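Side-chain contacts in malonyl CoA-acyl carrier protein transacylase (Burkholderia pseudomallei, PDB 3G87), which probably transfers malonyl groups from malonyl-CoA to holo-acyl carrier protein, releasing free CoA: residues 128-133 against 170-175; 156-159 against 163-166. All blocks are in the same frame, centred on the assembly; numbering follows the deposited sequence.

Contact 1 (128-133 against 170-175)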
ATOM      1  N   ALA A 128     -14.847   7.558  -3.635  1.00 20.92           N
ATOM      2  CA  ALA A 128     -14.272   6.908  -4.768  1.00 19.12           C
ATOM      3  C   ALA A 128     -12.811   7.375  -4.989  1.00 19.75           C
ATOM      4  O   ALA A 128     -12.331   8.346  -4.341  1.00 18.86           O
ATOM      5  CB  ALA A 128     -15.087   7.222  -5.958  1.00 18.86           C
ATOM      6  N   MET A 129     -12.135   6.712  -5.942  1.00 19.05           N
ATOM      7  CA  MET A 129     -10.761   7.034  -6.344  1.00 19.13           C
ATOM      8  C   MET A 129     -10.572   6.765  -7.841  1.00 18.91           C
ATOM      9  O   MET A 129     -11.293   5.952  -8.422  1.00 19.99           O
ATOM     10  CB  MET A 129      -9.760   6.173  -5.562  1.00 19.43           C
ATOM     11  CG  MET A 129      -9.942   6.165  -4.021  1.00 19.06           C
ATOM     12  SD  MET A 129      -8.852   4.955  -3.235  1.00 20.05           S
ATOM     13  CE  MET A 129      -7.243   5.754  -3.294  1.00 18.35           C
ATOM     14  N   ALA A 130      -9.593   7.422  -8.445  1.00 18.48           N
ATOM     15  CA  ALA A 130      -9.296   7.291  -9.845  1.00 19.00           C
ATOM     16  C   ALA A 130      -7.852   7.617 -10.025  1.00 19.99           C
ATOM     17  O   ALA A 130      -7.318   8.491  -9.376  1.00 21.23           O
ATOM     18  CB  ALA A 130     -10.139   8.211 -10.655  1.00 19.16           C
ATOM     19  N   ALA A 131      -7.193   6.884 -10.896  1.00 21.33           N
ATOM     20  CA  ALA A 131      -5.803   7.077 -11.113  1.00 22.60           C
ATOM     21  C   ALA A 131      -5.701   7.958 -12.334  1.00 24.60           C
ATOM     22  O   ALA A 131      -6.449   7.750 -13.333  1.00 24.85           O
ATOM     23  CB  ALA A 131      -5.118   5.734 -11.362  1.00 22.85           C
ATOM     24  N   ILE A 132      -4.802   8.934 -12.262  1.00 25.61           N
ATOM     25  CA  ILE A 132      -4.612   9.884 -13.358  1.00 27.09           C
ATOM     26  C   ILE A 132      -3.232   9.676 -13.925  1.00 29.07           C
ATOM     27  O   ILE A 132      -2.260   9.552 -13.181  1.00 31.04           O
ATOM     28  CB  ILE A 132      -4.757  11.349 -12.894  1.00 26.57           C
ATOM     29  CG1 ILE A 132      -5.990  11.561 -11.991  1.00 24.74           C
ATOM     30  CG2 ILE A 132      -4.728  12.319 -14.074  1.00 25.73           C
ATOM     31  CD1 ILE A 132      -7.267  11.035 -12.518  1.00 24.46           C
ATOM     32  N   VAL A 133      -3.141   9.611 -15.246  1.00 30.84           N
ATOM     33  CA  VAL A 133      -1.858   9.407 -15.906  1.00 32.58           C
ATOM     34  C   VAL A 133      -1.548  10.619 -16.784  1.00 33.16           C
ATOM     35  O   VAL A 133      -2.413  11.099 -17.517  1.00 33.27           O
ATOM     36  CB  VAL A 133      -1.809   8.008 -16.651  1.00 33.18           C
ATOM     37  CG1 VAL A 133      -2.940   7.869 -17.683  1.00 32.39           C
ATOM     38  CG2 VAL A 133      -0.477   7.770 -17.313  1.00 33.37           C
ATOM     39  N   HIS A 170     -19.382  11.401  -6.664  1.00 26.25           N
ATOM     40  CA  HIS A 170     -19.844  12.248  -7.773  1.00 26.29           C
ATOM     41  C   HIS A 170     -18.749  13.165  -8.336  1.00 25.54           C
ATOM     42  O   HIS A 170     -18.684  13.373  -9.564  1.00 25.70           O
ATOM     43  CB  HIS A 170     -21.114  12.993  -7.369  1.00 27.24           C
ATOM     44  CG  HIS A 170     -20.902  14.068  -6.348  1.00 29.86           C
ATOM     45  ND1 HIS A 170     -20.668  15.387  -6.695  1.00 33.21           N
ATOM     46  CD2 HIS A 170     -20.947  14.035  -4.990  1.00 32.49           C
ATOM     47  CE1 HIS A 170     -20.538  16.113  -5.594  1.00 33.81           C
ATOM     48  NE2 HIS A 170     -20.697  15.315  -4.545  1.00 31.46           N
ATOM     49  N   GLU A 171     -17.843  13.613  -7.464  1.00 25.21           N
ATOM     50  CA  GLU A 171     -16.718  14.473  -7.848  1.00 24.37           C
ATOM     51  C   GLU A 171     -15.765  13.647  -8.609  1.00 24.40           C
ATOM     52  O   GLU A 171     -15.305  14.022  -9.712  1.00 25.53           O
ATOM     53  CB  GLU A 171     -16.045  15.095  -6.641  1.00 24.89           C
ATOM     54  CG  GLU A 171     -16.897  16.207  -6.004  1.00 25.73           C
ATOM     55  CD  GLU A 171     -16.153  17.130  -5.008  1.00 28.54           C
ATOM     56  OE1 GLU A 171     -14.933  16.968  -4.748  1.00 28.74           O
ATOM     57  OE2 GLU A 171     -16.813  18.049  -4.460  1.00 27.90           O
ATOM     58  N   ILE A 172     -15.483  12.468  -8.081  1.00 23.84           N
ATOM     59  CA  ILE A 172     -14.597  11.594  -8.813  1.00 23.09           C
ATOM     60  C   ILE A 172     -15.233  11.300 -10.195  1.00 23.91           C
ATOM     61  O   ILE A 172     -14.523  11.252 -11.207  1.00 23.08           O
ATOM     62  CB  ILE A 172     -14.255  10.309  -8.034  1.00 22.60           C
ATOM     63  CG1 ILE A 172     -13.309  10.614  -6.833  1.00 22.05           C
ATOM     64  CG2 ILE A 172     -13.690   9.280  -8.970  1.00 21.43           C
ATOM     65  CD1 ILE A 172     -11.799  10.948  -7.156  1.00 12.66           C
ATOM     66  N   ALA A 173     -16.536  11.111 -10.245  1.00 24.03           N
ATOM     67  CA  ALA A 173     -17.278  10.862 -11.452  1.00 24.50           C
ATOM     68  C   ALA A 173     -17.166  12.020 -12.450  1.00 24.89           C
ATOM     69  O   ALA A 173     -16.819  11.841 -13.572  1.00 23.90           O
ATOM     70  CB  ALA A 173     -18.699  10.605 -11.097  1.00 23.25           C
ATOM     71  N   ARG A 174     -17.403  13.239 -11.981  1.00 25.96           N
ATOM     72  CA  ARG A 174     -17.200  14.422 -12.810  1.00 26.91           C
ATOM     73  C   ARG A 174     -15.797  14.683 -13.273  1.00 26.59           C
ATOM     74  O   ARG A 174     -15.639  15.295 -14.254  1.00 26.69           O
ATOM     75  CB  ARG A 174     -17.780  15.664 -12.182  1.00 26.93           C
ATOM     76  CG  ARG A 174     -18.910  15.360 -11.368  1.00 29.80           C
ATOM     77  CD  ARG A 174     -20.033  16.283 -11.449  1.00 33.93           C
ATOM     78  NE  ARG A 174     -20.897  15.979 -10.327  1.00 40.49           N
ATOM     79  CZ  ARG A 174     -22.205  16.183 -10.231  1.00 41.03           C
ATOM     80  NH1 ARG A 174     -22.915  16.708 -11.199  1.00 39.09           N
ATOM     81  NH2 ARG A 174     -22.784  15.823  -9.107  1.00 39.70           N
ATOM     82  N   ALA A 175     -14.799  14.200 -12.562  1.00 26.17           N
ATOM     83  CA  ALA A 175     -13.420  14.340 -12.954  1.00 25.45           C
ATOM     84  C   ALA A 175     -13.087  13.646 -14.232  1.00 25.29           C
ATOM     85  O   ALA A 175     -12.225  14.099 -14.925  1.00 25.25           O
ATOM     86  CB  ALA A 175     -12.508  13.866 -11.884  1.00 24.15           C
TER
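I172 of helix 170-175 reaches strand 128-133 with each of its side-chain carbons, a compact example of how one branched residue can seat a helix on a sheet. The apolar part of the contact lies on the face carrying A128 and A130. CB of I172 stands 3.8 Å from A128 CB, and its CG2 methyl lies beside both alanines, 4.1 Å from A130 CB. The short alanine methyls let the helix come close, and the axes of the two segments approach to 7.7 Å at an angle of 25°.

The second kind of interaction is van der Waals packing on the strand backbone. With CG1 anti to the carbonyl carbon (chi1 -71°), the longer branch of I172 lies along the peptide after A128: CG1 is 3.5 Å from A128 O, and CD1 ends 4.1 Å from M129 CA. I165, from the adjoining strand 162-168, also touches I172, while the M129 side chain lies on the other face and touches V164 and S166.

Polar links run outside this pairing, as in the hydrogen bond between I172 O and the Y186 hydroxyl. The arrangement is that of the ferredoxin-like small subdomain of acyltransferases: helices on one face of an antiparallel sheet.

Contact 2 (156-159 against 163-166)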
ATOM      1  N   ASN A 156      -2.580   9.177  -3.662  1.00 18.34           N
ATOM      2  CA  ASN A 156      -1.327   8.495  -3.966  1.00 18.23           C
ATOM      3  C   ASN A 156      -0.470   9.378  -4.850  1.00 18.24           C
ATOM      4  O   ASN A 156      -0.925   9.839  -5.858  1.00 18.55           O
ATOM      5  CB  ASN A 156      -1.556   7.226  -4.809  1.00 18.93           C
ATOM      6  CG  ASN A 156      -2.280   6.100  -4.080  1.00 20.89           C
ATOM      7  OD1 ASN A 156      -2.739   6.228  -2.923  1.00 23.35           O
ATOM      8  ND2 ASN A 156      -2.365   4.941  -4.768  1.00 23.51           N
ATOM      9  N   ASP A 157       0.788   9.601  -4.508  1.00 18.87           N
ATOM     10  CA  ASP A 157       1.677  10.162  -5.486  1.00 18.32           C
ATOM     11  C   ASP A 157       2.633   9.047  -5.843  1.00 17.40           C
ATOM     12  O   ASP A 157       3.567   8.759  -5.093  1.00 14.96           O
ATOM     13  CB  ASP A 157       2.426  11.366  -4.938  1.00 19.17           C
ATOM     14  CG  ASP A 157       3.524  11.828  -5.884  1.00 22.55           C
ATOM     15  OD1 ASP A 157       3.458  11.563  -7.128  1.00 23.51           O
ATOM     16  OD2 ASP A 157       4.482  12.416  -5.369  1.00 27.64           O
ATOM     17  N   ASN A 158       2.369   8.418  -6.979  1.00 16.79           N
ATOM     18  CA  ASN A 158       3.002   7.162  -7.340  1.00 18.01           C
ATOM     19  C   ASN A 158       4.262   7.283  -8.213  1.00 18.47           C
ATOM     20  O   ASN A 158       5.261   6.582  -7.984  1.00 18.44           O
ATOM     21  CB  ASN A 158       1.960   6.230  -7.987  1.00 17.57           C
ATOM     22  CG  ASN A 158       1.107   5.565  -6.959  1.00 19.53           C
ATOM     23  OD1 ASN A 158       1.535   5.409  -5.826  1.00 22.68           O
ATOM     24  ND2 ASN A 158      -0.116   5.205  -7.314  1.00 20.47           N
ATOM     25  N   THR A 159       4.191   8.134  -9.219  1.00 18.85           N
ATOM     26  CA  THR A 159       5.357   8.501 -10.054  1.00 20.08           C
ATOM     27  C   THR A 159       5.045   9.893 -10.518  1.00 21.47           C
ATOM     28  O   THR A 159       3.893  10.293 -10.396  1.00 21.43           O
ATOM     29  CB  THR A 159       5.564   7.588 -11.307  1.00 19.61           C
ATOM     30  OG1 THR A 159       4.738   8.045 -12.387  1.00 18.62           O
ATOM     31  CG2 THR A 159       5.283   6.090 -10.979  1.00 17.10           C
ATOM     32  N   LEU A 163      -0.723   9.555 -10.444  1.00 25.03           N
ATOM     33  CA  LEU A 163      -1.225   9.979  -9.172  1.00 23.84           C
ATOM     34  C   LEU A 163      -2.629   9.509  -9.083  1.00 23.50           C
ATOM     35  O   LEU A 163      -3.245   9.299 -10.072  1.00 23.07           O
ATOM     36  CB  LEU A 163      -1.162  11.495  -9.023  1.00 23.57           C
ATOM     37  CG  LEU A 163       0.173  12.209  -9.200  1.00 25.43           C
ATOM     38  CD1 LEU A 163       0.429  12.717 -10.519  1.00 23.23           C
ATOM     39  CD2 LEU A 163       0.539  13.219  -8.199  1.00 23.61           C
ATOM     40  N   VAL A 164      -3.096   9.329  -7.861  1.00 23.11           N
ATOM     41  CA  VAL A 164      -4.440   8.924  -7.553  1.00 22.07           C
ATOM     42  C   VAL A 164      -5.173   9.960  -6.742  1.00 21.54           C
ATOM     43  O   VAL A 164      -4.680  10.491  -5.818  1.00 21.74           O
ATOM     44  CB  VAL A 164      -4.477   7.571  -6.808  1.00 22.31           C
ATOM     45  CG1 VAL A 164      -5.828   7.013  -6.755  1.00 22.30           C
ATOM     46  CG2 VAL A 164      -3.570   6.646  -7.381  1.00 20.04           C
ATOM     47  N   ILE A 165      -6.392  10.210  -7.128  1.00 21.23           N
ATOM     48  CA  ILE A 165      -7.249  11.116  -6.452  1.00 20.49           C
ATOM     49  C   ILE A 165      -8.326  10.385  -5.747  1.00 21.12           C
ATOM     50  O   ILE A 165      -8.664   9.305  -6.085  1.00 20.96           O
ATOM     51  CB  ILE A 165      -7.929  12.114  -7.413  1.00 21.31           C
ATOM     52  CG1 ILE A 165      -8.584  11.387  -8.550  1.00 20.51           C
ATOM     53  CG2 ILE A 165      -6.974  13.160  -7.908  1.00 18.69           C
ATOM     54  CD1 ILE A 165      -9.162  12.257  -9.524  1.00 23.35           C
ATOM     55  N   SER A 166      -8.837  11.012  -4.721  1.00 20.64           N
ATOM     56  CA  SER A 166      -9.994  10.550  -4.054  1.00 22.00           C
ATOM     57  C   SER A 166     -10.812  11.673  -3.534  1.00 21.71           C
ATOM     58  O   SER A 166     -10.331  12.727  -3.306  1.00 21.79           O
ATOM     59  CB  SER A 166      -9.686   9.459  -3.002  1.00 21.91           C
ATOM     60  OG  SER A 166      -8.914   9.917  -1.996  1.00 25.46           O
TER
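An antiparallel backbone pairing joins 156-159 to 163-166 in the beta hairpin formed by strands 153-159 and 162-168, at one edge of the four-stranded antiparallel sheet. N156 and V164 form the hydrogen-bonded pair. V164 N donates to N156 O over 3.0 Å, and the return bond from N156 N to V164 O is longer, 3.3 Å. N156 O also receives a CA-H...O contact from L163 CA.

D157 and L163 follow as the non-hydrogen-bonded pair, their side chains alongside each other on one face. The D157 carboxylate, carried by CG anti to the backbone N (chi1 171°), brings OD1 to 3.5 Å from L163 CD2; R137 of helix 137-146 touches D157 as well. On the other face N156 and V164 lie side by side, with the CG2 methyl of V164 3.3 Å from N156 CB. N158 slants across the same valine, its ND2 3.7 Å from CG2, while its OD1 is hydrogen-bonded to NE2 of H91. Toward the turn, N158 and T159 both face Q162 in a classic beta bulge, and T159 OG1 is held by S161 N and Q162 OE1.

H91 lies within a GxSxG sequence resembling the nucleophile elbow of acyltransferases, so the face bearing N156, V164 and N158 probably borders the active site. Chemically, the contact combines backbone bonds that fix the register with a valine methyl packed against two asparagine side chains. The N158 amide has an apolar and a polar neighbour, V164 CG2 at ND2 and H91 NE2 at OD1, and its hydrogen bond links this face of the hairpin to a residue of the presumed nucleophile elbow.

From the N terminus, strand 127-133 comes first, followed by helix 137-146 and then the hairpin of contact 2, which closes a very short loop between 156-159 and 163-166. The chain runs directly from strand 162-168 into helix 169-175, where contact 1 closes the longer loop begun at 128-133, so contact 2 is nested inside contact 1. Their centres lie about 11 Å apart. Strands 127-133 and 162-168 are neighbours in the sheet, joined by probable hydrogen bonds such as I132 N to L163 O, 2.7 Å. Contact 2 thus adds the edge strand to the sheet, and contact 1 returns the following helix to a strand within it.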